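Local coordinates for RagA protein (Porphyromonas gingivalis, PDB 6SLN) that probably imports peptides or other nutrients across the outer membrane as a barrel-and-plug receptor of the TonB-dependent family, at residues A[169-172]-A[173-176]. Numbering follows the deposited sequence.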
loop_
_atom_site.group_PDB
_atom_site.type_symbol
_atom_site.label_atom_id
_atom_site.label_comp_id
_atom_site.label_asym_id
_atom_site.label_seq_id
_atom_site.Cartn_x
_atom_site.Cartn_y
_atom_site.Cartn_z
ATOM N N LEU A 169 12.361 -21.950 -2.278
ATOM C CA LEU A 169 13.189 -22.030 -3.476
ATOM C C LEU A 169 13.422 -20.648 -4.071
ATOM O O LEU A 169 14.491 -20.396 -4.637
ATOM C CB LEU A 169 12.571 -22.975 -4.521
ATOM C CG LEU A 169 13.297 -24.325 -4.681
ATOM C CD1 LEU A 169 13.027 -25.012 -6.021
ATOM C CD2 LEU A 169 14.808 -24.212 -4.448
ATOM N N ASP A 170 12.453 -19.736 -3.941
ATOM C CA ASP A 170 12.682 -18.365 -4.391
ATOM C C ASP A 170 13.837 -17.727 -3.627
ATOM O O ASP A 170 14.697 -17.059 -4.219
ATOM C CB ASP A 170 11.410 -17.526 -4.232
ATOM C CG ASP A 170 10.254 -18.038 -5.075
ATOM O OD1 ASP A 170 10.485 -18.423 -6.245
ATOM O OD2 ASP A 170 9.112 -18.052 -4.564
ATOM N N VAL A 171 13.880 -17.931 -2.308
ATOM C CA VAL A 171 14.973 -17.371 -1.523
ATOM C C VAL A 171 16.274 -18.078 -1.897
ATOM O O VAL A 171 17.359 -17.489 -1.825
ATOM C CB VAL A 171 14.638 -17.468 -0.012
ATOM C CG1 VAL A 171 15.835 -17.138 0.862
ATOM C CG2 VAL A 171 13.463 -16.547 0.358
ATOM N N VAL A 172 16.188 -19.335 -2.337
ATOM C CA VAL A 172 17.379 -20.041 -2.806
ATOM C C VAL A 172 17.902 -19.410 -4.093
ATOM O O VAL A 172 19.115 -19.284 -4.277
ATOM C CB VAL A 172 17.088 -21.543 -2.992
ATOM C CG1 VAL A 172 18.237 -22.203 -3.736
ATOM C CG2 VAL A 172 16.894 -22.211 -1.659
ATOM N N ALA A 173 17.000 -18.994 -4.996
ATOM C CA ALA A 173 17.410 -18.254 -6.192
ATOM C C ALA A 173 18.093 -16.915 -5.874
ATOM O O ALA A 173 18.894 -16.432 -6.686
ATOM C CB ALA A 173 16.201 -18.004 -7.095
ATOM N N THR A 174 17.782 -16.284 -4.736
ATOM C CA THR A 174 18.457 -15.040 -4.377
ATOM C C THR A 174 19.851 -15.275 -3.813
ATOM O O THR A 174 20.502 -14.309 -3.402
ATOM C CB THR A 174 17.635 -14.228 -3.359
ATOM O OG1 THR A 174 17.647 -14.867 -2.066
ATOM C CG2 THR A 174 16.178 -14.025 -3.839
ATOM N N MET A 175 20.323 -16.520 -3.789
ATOM C CA MET A 175 21.634 -16.865 -3.260
ATOM C C MET A 175 22.606 -17.160 -4.396
ATOM O O MET A 175 22.222 -17.667 -5.454
ATOM C CB MET A 175 21.560 -18.087 -2.337
ATOM C CG MET A 175 20.597 -17.995 -1.143
ATOM S SD MET A 175 21.116 -19.200 0.097
ATOM C CE MET A 175 20.123 -18.720 1.503
ATOM N N ASN A 176 23.872 -16.855 -4.160
ATOM C CA ASN A 176 24.927 -17.127 -5.126
ATOM C C ASN A 176 25.331 -18.597 -5.023
ATOM O O ASN A 176 25.948 -19.005 -4.029
ATOM C CB ASN A 176 26.108 -16.178 -4.874
ATOM C CG ASN A 176 27.253 -16.347 -5.866
ATOM O OD1 ASN A 176 27.224 -17.197 -6.764
ATOM N ND2 ASN A 176 28.288 -15.530 -5.688
#
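The hydroxyl of T174 turns back onto the carbonyl of V171, three residues earlier, and OG1 donates a hydrogen bond of 2.6 Å to V171 O. A chi1 of 71° makes this possible by setting OG1 between the backbone N and the carbonyl carbon of T174; the donor meets V171 O from the side, at a C=O...OG1 angle of 124° and tilted 22° from the carbonyl plane. T174 CG2 approaches the oxygen end of the D170 carbonyl, 3.4 Å from D170 O. V171 and T174 cross obliquely, with V171 CG1 as the branch facing the hydroxyl.

Helix 169-173 runs out here in its backbone bonds. A173 N still bonds L169 O in an alpha-helical step at 2.9 Å, and T174 N reaches D170 O at 3.2 Å, but M175 N closes a tighter turn onto V172 O. M175 CG rests 3.3 Å from V171 O.

Beyond the turn, V172, beta-branched and buried, packs on V162 of the plug sheet and on I118, while the long chain of M175, extended beyond CG, spans from V162 to N443 of the barrel. T174, also buried, touches Q441, A372 and R376 of the barrel wall. Threonine suits this junction because its buried hydroxyl gains an internal acceptor: one carbonyl in the helix's last turn takes two donors from T174, a weak bond from its N and the short one from OG1.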